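Local coordinates for protein glutathione S-transferase (Bombyx mori, PDB 4E8H) that probably catalyses the conjugation of glutathione to electrophilic compounds as a homodimeric transferase, and is seen here with glutathione bound, at residues A161-V166 / K194-Y199; P17-M22 / T168-D173; Q55-T60 / I67-R72. All coordinates share one frame; numbering follows the deposited sequence.

Contact 1 (A161-V166 / K194-Y199); sequences ADITIV and KMLEPY
A chi1 of -69° and a chi2 of 170° stretch Leu-196 off its helix toward Val-166, and both its methyls are carried across to helix 160-174. Val-166, at chi1 88°, keeps CG1 between its backbone N and carbonyl carbon, somewhat past the staggered position, and that branch looks out at the leucine. The two groups meet tip to tip, Val-166 CG1 lying 3.9 Å from Leu-196 CD1. One helical turn back along 160-174, the other methyl of Leu-196, CD2, comes within 4.3 Å of Ile-163 CG1, a looser touch. Leu-196 therefore touches both Ile-163 and Val-166, one methyl to each, while the nearest alpha carbons, those of Ile-163 and Leu-196, stay 8.5 Å apart. No hydrogen bond crosses, so the join is purely apolar and small.

Next to it, Asp-162 is tied down by Val-153 N, Trp-188 NE1 and Thr-159 N; the last bond is consistent with the N-capping box known at the start of this helix in glutathione transferases. Within the helical C-terminal domain, Trp-188, Phe-189 and Thr-192 of helix 183-196 touch Val-166, and helix 93-124 packs against Thr-164 and Ile-165; from the N-terminal domain, helix 16-27 brings Met-23 and Thr-24 onto Ile-163 and Val-27 onto Leu-196.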
loop_
_atom_site.group_PDB
_atom_site.type_symbol
_atom_site.label_atom_id
_atom_site.label_comp_id
_atom_site.label_asym_id
_atom_site.label_seq_id
_atom_site.Cartn_x
_atom_site.Cartn_y
_atom_site.Cartn_z
ATOM N N ALA B 161 -8.277 8.563 -0.862
ATOM C CA ALA B 161 -7.564 8.202 -2.084
ATOM C C ALA B 161 -7.300 9.415 -2.982
ATOM O O ALA B 161 -6.191 9.568 -3.493
ATOM C CB ALA B 161 -8.306 7.109 -2.837
ATOM N N ASP B 162 -8.307 10.276 -3.158
ATOM C CA ASP B 162 -8.138 11.536 -3.900
ATOM C C ASP B 162 -7.103 12.448 -3.252
ATOM O O ASP B 162 -6.312 13.085 -3.946
ATOM C CB ASP B 162 -9.458 12.302 -4.003
ATOM C CG ASP B 162 -10.533 11.521 -4.716
ATOM O OD1 ASP B 162 -10.520 11.485 -5.964
ATOM O OD2 ASP B 162 -11.397 10.947 -4.025
ATOM N N ILE B 163 -7.124 12.509 -1.922
ATOM C CA ILE B 163 -6.241 13.398 -1.167
ATOM C C ILE B 163 -4.759 13.023 -1.329
ATOM O O ILE B 163 -3.926 13.902 -1.561
ATOM C CB ILE B 163 -6.662 13.509 0.334
ATOM C CG1 ILE B 163 -8.100 14.044 0.447
ATOM C CG2 ILE B 163 -5.683 14.395 1.116
ATOM C CD1 ILE B 163 -8.637 14.164 1.879
ATOM N N THR B 164 -4.426 11.736 -1.232
ATOM C CA THR B 164 -3.024 11.314 -1.385
ATOM C C THR B 164 -2.531 11.360 -2.839
ATOM O O THR B 164 -1.387 11.747 -3.098
ATOM C CB THR B 164 -2.721 9.936 -0.722
ATOM O OG1 THR B 164 -1.353 9.578 -0.959
ATOM C CG2 THR B 164 -3.637 8.840 -1.257
ATOM N N ILE B 165 -3.403 10.981 -3.772
ATOM C CA ILE B 165 -3.091 11.030 -5.201
ATOM C C ILE B 165 -2.864 12.478 -5.670
ATOM O O ILE B 165 -1.937 12.742 -6.441
ATOM C CB ILE B 165 -4.169 10.284 -6.049
ATOM C CG1 ILE B 165 -4.035 8.767 -5.846
ATOM C CG2 ILE B 165 -4.055 10.641 -7.534
ATOM C CD1 ILE B 165 -5.221 7.939 -6.341
ATOM N N VAL B 166 -3.685 13.408 -5.176
ATOM C CA VAL B 166 -3.589 14.821 -5.575
ATOM C C VAL B 166 -2.242 15.471 -5.212
ATOM O O VAL B 166 -1.802 16.399 -5.893
ATOM C CB VAL B 166 -4.803 15.674 -5.076
ATOM C CG1 VAL B 166 -4.568 16.243 -3.679
ATOM C CG2 VAL B 166 -5.119 16.796 -6.062
ATOM N N LYS B 194 -10.646 22.594 -5.750
ATOM C CA LYS B 194 -11.799 23.356 -5.261
ATOM C C LYS B 194 -12.376 22.760 -3.977
ATOM O O LYS B 194 -12.765 23.496 -3.065
ATOM C CB LYS B 194 -12.887 23.459 -6.335
ATOM C CG LYS B 194 -12.538 24.389 -7.488
ATOM C CD LYS B 194 -13.696 24.513 -8.469
ATOM C CE LYS B 194 -13.375 25.485 -9.598
ATOM N NZ LYS B 194 -12.387 24.931 -10.570
ATOM N N MET B 195 -12.421 21.431 -3.914
ATOM C CA MET B 195 -12.866 20.720 -2.718
ATOM C C MET B 195 -11.950 20.969 -1.521
ATOM O O MET B 195 -12.413 21.032 -0.381
ATOM C CB MET B 195 -12.953 19.214 -2.990
ATOM C CG MET B 195 -14.097 18.800 -3.905
ATOM S SD MET B 195 -15.726 19.147 -3.208
ATOM C CE MET B 195 -15.831 17.902 -1.925
ATOM N N LEU B 196 -10.654 21.116 -1.789
ATOM C CA LEU B 196 -9.649 21.183 -0.728
ATOM C C LEU B 196 -9.205 22.594 -0.338
ATOM O O LEU B 196 -8.492 22.761 0.654
ATOM C CB LEU B 196 -8.431 20.323 -1.089
ATOM C CG LEU B 196 -8.628 18.804 -1.108
ATOM C CD1 LEU B 196 -7.411 18.115 -1.707
ATOM C CD2 LEU B 196 -8.930 18.255 0.286
ATOM N N GLU B 197 -9.622 23.603 -1.102
ATOM C CA GLU B 197 -9.250 24.992 -0.798
ATOM C C GLU B 197 -9.749 25.512 0.559
ATOM O O GLU B 197 -9.050 26.299 1.199
ATOM C CB GLU B 197 -9.637 25.961 -1.925
ATOM C CG GLU B 197 -8.795 25.842 -3.201
ATOM C CD GLU B 197 -7.312 26.172 -3.022
ATOM O OE1 GLU B 197 -6.864 26.500 -1.898
ATOM O OE2 GLU B 197 -6.583 26.098 -4.032
ATOM N N PRO B 198 -10.950 25.082 1.008
ATOM C CA PRO B 198 -11.315 25.474 2.372
ATOM C C PRO B 198 -10.570 24.657 3.435
ATOM O O PRO B 198 -10.755 24.891 4.631
ATOM C CB PRO B 198 -12.824 25.180 2.438
ATOM C CG PRO B 198 -13.251 24.872 1.031
ATOM C CD PRO B 198 -12.042 24.343 0.348
ATOM N N TYR B 199 -9.728 23.723 2.996
ATOM C CA TYR B 199 -9.017 22.830 3.910
ATOM C C TYR B 199 -7.493 22.895 3.772
ATOM O O TYR B 199 -6.795 21.898 3.974
ATOM C CB TYR B 199 -9.531 21.396 3.745
ATOM C CG TYR B 199 -11.014 21.251 4.016
ATOM C CD1 TYR B 199 -11.521 21.381 5.310
ATOM C CD2 TYR B 199 -11.911 20.989 2.980
ATOM C CE1 TYR B 199 -12.879 21.251 5.568
ATOM C CE2 TYR B 199 -13.276 20.857 3.228
ATOM C CZ TYR B 199 -13.751 20.989 4.526
ATOM O OH TYR B 199 -15.096 20.860 4.782
#

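Contact 2 (P17-M22 / T168-D173); sequences PCRAVM and TITNID. With GSH (glutathione), chain F.
Arg-19 of helix 16-27 grips the side-chain oxygen of Asn-171 on helix 160-174 with both of its terminal nitrogens. Arg-19 NH1 and NH2 each lie 2.9 Å from Asn-171 OD1, forming a bifurcated, end-on grip in which one oxygen accepts twice. The oxygen sits almost exactly in the guanidinium plane, at its edge, and the two N-H bonds are both bent, close to 145°. The amide stands nearly upright to the guanidinium, 85° between planes, and so treats the two donors differently: NH1 lies in the carbonyl plane on a lone pair of OD1, whereas NH2 approaches from well above that plane. A bend in the arginine chain at chi3, 53°, turns the guanidinium so that its end, rather than its NE side, faces the asparagine. Thr-170 adds a light touch, its CG2 methyl 4.2 Å from Arg-19 NH2.

The next shell holds the guanidinium in place. Asp-205 makes a salt bridge to Arg-19 NH2 through OD1 and a hydrogen bond with Thr-170 OG1 through OD2, while Pro-14 O accepts from NH1. Asn-171, Asp-205 and Pro-14 O thus give the buried guanidinium polar partners, with Ala-209 and Leu-212 of helix 201-213 packing against both Arg-19 and Asn-171; the aspartate would probably help to keep the arginine charged.

At the start of the arginine's segment, Pro-17 CB lies 3.7 Å from O12 of glutathione. This is the domain interface of the glutathione transferase fold: the first helix of the thioredoxin-like N-terminal domain is bonded to the all-helical C-terminal domain just behind the glutathione pocket.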
loop_
_atom_site.group_PDB
_atom_site.type_symbol
_atom_site.label_atom_id
_atom_site.label_comp_id
_atom_site.label_asym_id
_atom_site.label_seq_id
_atom_site.Cartn_x
_atom_site.Cartn_y
_atom_site.Cartn_z
ATOM N N PRO B 17 4.111 12.418 1.646
ATOM C CA PRO B 17 3.241 11.708 2.590
ATOM C C PRO B 17 2.748 12.563 3.765
ATOM O O PRO B 17 1.596 12.412 4.177
ATOM C CB PRO B 17 4.119 10.547 3.082
ATOM C CG PRO B 17 5.511 10.949 2.772
ATOM C CD PRO B 17 5.412 11.735 1.509
ATOM N N CYS B 18 3.597 13.449 4.291
ATOM C CA CYS B 18 3.177 14.375 5.348
ATOM C C CYS B 18 2.021 15.265 4.883
ATOM O O CYS B 18 1.057 15.475 5.620
ATOM C CB CYS B 18 4.354 15.228 5.836
ATOM S SG CYS B 18 5.665 14.282 6.657
ATOM N N ARG B 19 2.123 15.759 3.650
ATOM C CA ARG B 19 1.112 16.640 3.067
ATOM C C ARG B 19 -0.254 15.968 2.884
ATOM O O ARG B 19 -1.286 16.606 3.089
ATOM C CB ARG B 19 1.621 17.223 1.748
ATOM C CG ARG B 19 2.675 18.314 1.934
ATOM C CD ARG B 19 3.631 18.398 0.753
ATOM N NE ARG B 19 2.937 18.531 -0.526
ATOM C CZ ARG B 19 3.526 18.445 -1.716
ATOM N NH1 ARG B 19 4.833 18.226 -1.805
ATOM N NH2 ARG B 19 2.809 18.575 -2.822
ATOM N N ALA B 20 -0.255 14.689 2.507
ATOM C CA ALA B 20 -1.494 13.914 2.400
ATOM C C ALA B 20 -2.185 13.789 3.758
ATOM O O ALA B 20 -3.406 13.939 3.855
ATOM C CB ALA B 20 -1.217 12.537 1.804
ATOM N N VAL B 21 -1.399 13.522 4.801
ATOM C CA VAL B 21 -1.926 13.425 6.162
ATOM C C VAL B 21 -2.497 14.767 6.633
ATOM O O VAL B 21 -3.607 14.815 7.169
ATOM C CB VAL B 21 -0.860 12.912 7.172
ATOM C CG1 VAL B 21 -1.386 12.986 8.604
ATOM C CG2 VAL B 21 -0.444 11.486 6.838
ATOM N N MET B 22 -1.742 15.844 6.415
ATOM C CA MET B 22 -2.120 17.180 6.891
ATOM C C MET B 22 -3.437 17.671 6.290
ATOM O O MET B 22 -4.255 18.265 6.993
ATOM C CB MET B 22 -0.996 18.193 6.634
ATOM C CG MET B 22 0.229 17.997 7.522
ATOM S SD MET B 22 1.720 18.785 6.876
ATOM C CE MET B 22 1.497 20.464 7.451
ATOM N N THR B 168 0.680 14.083 -5.553
ATOM C CA THR B 168 1.552 13.735 -6.673
ATOM C C THR B 168 1.267 14.590 -7.904
ATOM O O THR B 168 2.191 15.035 -8.593
ATOM C CB THR B 168 1.433 12.228 -7.004
ATOM O OG1 THR B 168 2.005 11.471 -5.934
ATOM C CG2 THR B 168 2.161 11.875 -8.300
ATOM N N ILE B 169 -0.015 14.818 -8.168
ATOM C CA ILE B 169 -0.434 15.635 -9.299
ATOM C C ILE B 169 -0.048 17.096 -9.054
ATOM O O ILE B 169 0.387 17.786 -9.981
ATOM C CB ILE B 169 -1.948 15.456 -9.608
ATOM C CG1 ILE B 169 -2.279 13.972 -9.862
ATOM C CG2 ILE B 169 -2.383 16.316 -10.794
ATOM C CD1 ILE B 169 -1.441 13.285 -10.954
ATOM N N THR B 170 -0.174 17.549 -7.806
ATOM C CA THR B 170 0.300 18.879 -7.421
ATOM C C THR B 170 1.809 19.015 -7.660
ATOM O O THR B 170 2.259 20.024 -8.212
ATOM C CB THR B 170 -0.048 19.221 -5.951
ATOM O OG1 THR B 170 -1.469 19.157 -5.767
ATOM C CG2 THR B 170 0.429 20.629 -5.583
ATOM N N ASN B 171 2.582 18.003 -7.265
ATOM C CA ASN B 171 4.032 18.038 -7.460
ATOM C C ASN B 171 4.443 18.140 -8.928
ATOM O O ASN B 171 5.237 19.010 -9.288
ATOM C CB ASN B 171 4.716 16.841 -6.797
ATOM C CG ASN B 171 4.798 16.974 -5.288
ATOM O OD1 ASN B 171 4.904 18.076 -4.748
ATOM N ND2 ASN B 171 4.755 15.844 -4.598
ATOM N N ILE B 172 3.891 17.266 -9.769
ATOM C CA ILE B 172 4.248 17.258 -11.192
ATOM C C ILE B 172 3.824 18.548 -11.904
ATOM O O ILE B 172 4.515 19.016 -12.811
ATOM C CB ILE B 172 3.780 15.969 -11.937
ATOM C CG1 ILE B 172 2.250 15.900 -12.057
ATOM C CG2 ILE B 172 4.359 14.720 -11.256
ATOM C CD1 ILE B 172 1.745 14.825 -13.021
ATOM N N ASP B 173 2.700 19.122 -11.475
ATOM C CA ASP B 173 2.262 20.426 -11.962
ATOM C C ASP B 173 3.323 21.488 -11.653
ATOM O O ASP B 173 3.732 22.240 -12.543
ATOM C CB ASP B 173 0.910 20.802 -11.348
ATOM C CG ASP B 173 0.387 22.134 -11.851
ATOM O OD1 ASP B 173 0.148 22.269 -13.070
ATOM O OD2 ASP B 173 0.202 23.046 -11.017
HETATM N N1 GSH F . 5.477 4.995 2.525
HETATM C CA1 GSH F . 5.777 5.989 3.540
HETATM C C1 GSH F . 4.532 6.775 3.843
HETATM O O11 GSH F . 3.603 6.835 3.009
HETATM O O12 GSH F . 4.408 7.375 4.935
HETATM C CB1 GSH F . 6.880 6.921 3.043
HETATM C CG1 GSH F . 7.654 7.533 4.209
HETATM C CD1 GSH F . 9.012 8.034 3.766
HETATM O OE1 GSH F . 9.828 7.248 2.925
HETATM N N2 GSH F . 9.388 9.232 4.211
HETATM C CA2 GSH F . 10.710 9.774 3.941
HETATM C C2 GSH F . 11.638 9.492 5.084
HETATM O O2 GSH F . 11.108 9.434 6.387
HETATM C CB2 GSH F . 10.613 11.279 3.722
HETATM S SG2 GSH F . 9.652 11.715 2.250
HETATM N N3 GSH F . 12.931 9.308 4.809
HETATM C CA3 GSH F . 13.942 9.192 5.850
HETATM C C3 GSH F . 14.166 7.760 6.285
HETATM O O31 GSH F . 13.362 6.862 5.951
HETATM O O32 GSH F . 15.157 7.451 6.986
#

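Contact 3 (Q55-T60 / I67-R72). With GSH (glutathione), chain F.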
loop_
_atom_site.group_PDB
_atom_site.type_symbol
_atom_site.label_atom_id
_atom_site.label_comp_id
_atom_site.label_asym_id
_atom_site.label_seq_id
_atom_site.Cartn_x
_atom_site.Cartn_y
_atom_site.Cartn_z
ATOM N N GLN B 55 11.400 2.260 12.114
ATOM C CA GLN B 55 11.622 2.495 10.688
ATOM C C GLN B 55 12.111 3.926 10.414
ATOM O O GLN B 55 12.486 4.251 9.285
ATOM C CB GLN B 55 10.353 2.176 9.884
ATOM C CG GLN B 55 10.626 1.688 8.464
ATOM C CD GLN B 55 9.370 1.258 7.714
ATOM O OE1 GLN B 55 8.360 0.887 8.316
ATOM N NE2 GLN B 55 9.437 1.301 6.389
ATOM N N HIS B 56 12.120 4.763 11.454
ATOM C CA HIS B 56 12.599 6.155 11.379
ATOM C C HIS B 56 12.148 6.898 10.114
ATOM O O HIS B 56 12.965 7.417 9.346
ATOM C CB HIS B 56 14.124 6.238 11.579
ATOM C CG HIS B 56 14.909 5.344 10.670
ATOM N ND1 HIS B 56 15.208 5.682 9.369
ATOM C CD2 HIS B 56 15.455 4.122 10.876
ATOM C CE1 HIS B 56 15.904 4.707 8.811
ATOM N NE2 HIS B 56 16.069 3.749 9.705
ATOM N N THR B 57 10.835 6.929 9.911
ATOM C CA THR B 57 10.236 7.644 8.792
ATOM C C THR B 57 9.397 8.817 9.281
ATOM O O THR B 57 8.982 8.864 10.443
ATOM C CB THR B 57 9.305 6.733 7.956
ATOM O OG1 THR B 57 8.365 6.082 8.824
ATOM C CG2 THR B 57 10.104 5.685 7.185
ATOM N N ILE B 58 9.172 9.767 8.380
ATOM C CA ILE B 58 8.111 10.753 8.526
ATOM C C ILE B 58 7.128 10.554 7.362
ATOM O O ILE B 58 7.547 10.206 6.256
ATOM C CB ILE B 58 8.651 12.211 8.570
ATOM C CG1 ILE B 58 9.520 12.519 7.343
ATOM C CG2 ILE B 58 9.422 12.457 9.868
ATOM C CD1 ILE B 58 9.715 14.003 7.069
ATOM N N PRO B 59 5.819 10.758 7.602
ATOM C CA PRO B 59 5.181 11.187 8.845
ATOM C C PRO B 59 5.077 10.071 9.878
ATOM O O PRO B 59 4.922 8.900 9.522
ATOM C CB PRO B 59 3.779 11.600 8.389
ATOM C CG PRO B 59 3.502 10.735 7.219
ATOM C CD PRO B 59 4.829 10.543 6.530
ATOM N N THR B 60 5.188 10.447 11.146
ATOM C CA THR B 60 4.855 9.564 12.252
ATOM C C THR B 60 3.829 10.287 13.118
ATOM O O THR B 60 4.028 11.442 13.508
ATOM C CB THR B 60 6.108 9.136 13.058
ATOM O OG1 THR B 60 6.986 8.384 12.209
ATOM C CG2 THR B 60 5.727 8.270 14.253
ATOM N N ILE B 67 1.062 5.335 18.568
ATOM C CA ILE B 67 1.996 5.651 17.491
ATOM C C ILE B 67 1.608 4.939 16.198
ATOM O O ILE B 67 1.264 3.756 16.212
ATOM C CB ILE B 67 3.456 5.257 17.864
ATOM C CG1 ILE B 67 3.822 5.720 19.285
ATOM C CG2 ILE B 67 4.450 5.777 16.818
ATOM C CD1 ILE B 67 3.797 7.240 19.516
ATOM N N LEU B 68 1.667 5.670 15.086
ATOM C CA LEU B 68 1.420 5.100 13.765
ATOM C C LEU B 68 2.259 5.807 12.703
ATOM O O LEU B 68 2.434 7.027 12.748
ATOM C CB LEU B 68 -0.072 5.202 13.419
ATOM C CG LEU B 68 -0.638 4.533 12.163
ATOM C CD1 LEU B 68 -0.558 3.009 12.246
ATOM C CD2 LEU B 68 -2.075 4.978 11.948
ATOM N N TRP B 69 2.789 5.034 11.758
ATOM C CA TRP B 69 3.412 5.600 10.564
ATOM C C TRP B 69 2.826 4.956 9.294
ATOM O O TRP B 69 1.919 4.125 9.386
ATOM C CB TRP B 69 4.950 5.547 10.637
ATOM C CG TRP B 69 5.520 4.176 10.784
ATOM C CD1 TRP B 69 5.998 3.383 9.785
ATOM C CD2 TRP B 69 5.685 3.432 12.001
ATOM N NE1 TRP B 69 6.444 2.190 10.297
ATOM C CE2 TRP B 69 6.263 2.191 11.654
ATOM C CE3 TRP B 69 5.395 3.691 13.350
ATOM C CZ2 TRP B 69 6.561 1.207 12.605
ATOM C CZ3 TRP B 69 5.690 2.709 14.297
ATOM C CH2 TRP B 69 6.267 1.481 13.917
ATOM N N GLU B 70 3.346 5.350 8.132
ATOM C CA GLU B 70 2.710 5.121 6.818
ATOM C C GLU B 70 1.532 6.070 6.632
ATOM O O GLU B 70 0.497 5.930 7.290
ATOM C CB GLU B 70 2.282 3.660 6.593
ATOM C CG GLU B 70 3.431 2.674 6.400
ATOM C CD GLU B 70 4.168 2.819 5.071
ATOM O OE1 GLU B 70 3.675 3.515 4.154
ATOM O OE2 GLU B 70 5.255 2.216 4.948
ATOM N N SER B 71 1.704 7.033 5.727
ATOM C CA SER B 71 0.713 8.086 5.494
ATOM C C SER B 71 -0.698 7.563 5.235
ATOM O O SER B 71 -1.666 8.111 5.764
ATOM C CB SER B 71 1.148 8.988 4.336
ATOM O OG SER B 71 1.388 8.227 3.162
ATOM N N ARG B 72 -0.808 6.507 4.434
ATOM C CA ARG B 72 -2.116 6.001 4.017
ATOM C C ARG B 72 -2.849 5.239 5.131
ATOM O O ARG B 72 -4.083 5.243 5.180
ATOM C CB ARG B 72 -1.999 5.190 2.717
ATOM C CG ARG B 72 -1.545 6.045 1.518
ATOM C CD ARG B 72 -0.974 5.208 0.370
ATOM N NE ARG B 72 -0.250 6.026 -0.608
ATOM C CZ ARG B 72 1.021 6.408 -0.487
ATOM N NH1 ARG B 72 1.736 6.054 0.574
ATOM N NH2 ARG B 72 1.582 7.148 -1.434
HETATM N N1 GSH F . 5.477 4.995 2.525
HETATM C CA1 GSH F . 5.777 5.989 3.540
HETATM C C1 GSH F . 4.532 6.775 3.843
HETATM O O11 GSH F . 3.603 6.835 3.009
HETATM O O12 GSH F . 4.408 7.375 4.935
HETATM C CB1 GSH F . 6.880 6.921 3.043
HETATM C CG1 GSH F . 7.654 7.533 4.209
HETATM C CD1 GSH F . 9.012 8.034 3.766
HETATM O OE1 GSH F . 9.828 7.248 2.925
HETATM N N2 GSH F . 9.388 9.232 4.211
HETATM C CA2 GSH F . 10.710 9.774 3.941
HETATM C C2 GSH F . 11.638 9.492 5.084
HETATM O O2 GSH F . 11.108 9.434 6.387
HETATM C CB2 GSH F . 10.613 11.279 3.722
HETATM S SG2 GSH F . 9.652 11.715 2.250
HETATM N N3 GSH F . 12.931 9.308 4.809
HETATM C CA3 GSH F . 13.942 9.192 5.850
HETATM C C3 GSH F . 14.166 7.760 6.285
HETATM O O31 GSH F . 13.362 6.862 5.951
HETATM O O32 GSH F . 15.157 7.451 6.986
HETATM O O HOH W 1 5.908 0.727 7.170
HETATM O O HOH W 2 5.370 7.186 7.470
#
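Pro-59 packs its CG 4.1 Å from Ser-71 CB and follows a cis peptide bond, the cis-proline typical of the thioredoxin-like fold. On the other segment, Glu-70 has a positive phi, 75°, an uncommon backbone for glutamate, and occupies the N-cap position just ahead of helix 71-82. Trp-69, its CG set between the backbone N and carbonyl carbon, brings the NE1 edge of its indole up to Gln-55. Trp-69 NE1 donates to Gln-55 OE1 at 3.0 Å; the bond is bent, the amide stands nearly perpendicular to the ring, and the donor comes from above the carbonyl plane. Thr-60 lies alongside the tryptophan, and its OG1 reaches back to Thr-57 O within its own segment.

Two waters finish the join. One donates to both Gln-55 OE1 and Glu-70 OE2; the other accepts from Glu-70 N and donates to Pro-59 O and to glutathione O12, so that it links both segments and the ligand.

Glutathione is held in strand-like fashion along Ile-58, whose N lies 2.8 Å from ligand O2 and whose O accepts from ligand N2 at 2.9 Å. His-56 ND1 bonds O32 at the glycyl end. At the gamma-glutamyl end, Ser-71 N is 2.8 Å from O12, Ser-71 OG is 2.6 Å from O11, and Glu-70 OE1 is 2.8 Å from the amino nitrogen N1. Arg-72 brings the edge of its guanidinium, NH1, to 3.2 Å from glutathione O11. Gln-101 of the second subunit packs on Glu-70 and Trp-69. The glutathione carboxylate meets the first turn of helix 71-82 and Glu-70 sits by its amino group, an arrangement that probably favours the zwitterionic gamma-glutamyl head.

Contacts 1 and 2 share helix 160-174, their centres 9 Å apart, and they touch where Ile-163 and Thr-164 pack on Ala-20 of helix 16-27. Contact 3 lies on the thioredoxin-like side, 16 Å from contact 2 and 20 Å from contact 1 between centres, and meets contact 2 where Pro-17 and Cys-18 pack on Pro-59. Along the chain, segment 17-22 comes first, then both halves of contact 3, then 161-166, 168-173 and 194-199. Contact 3 is thus local to the N-terminal domain, both segments of contact 1 lie in the C-terminal domain, and contact 2 joins the two. Contacts 2 and 3 both reach glutathione, so the pocket lies against the domain junction.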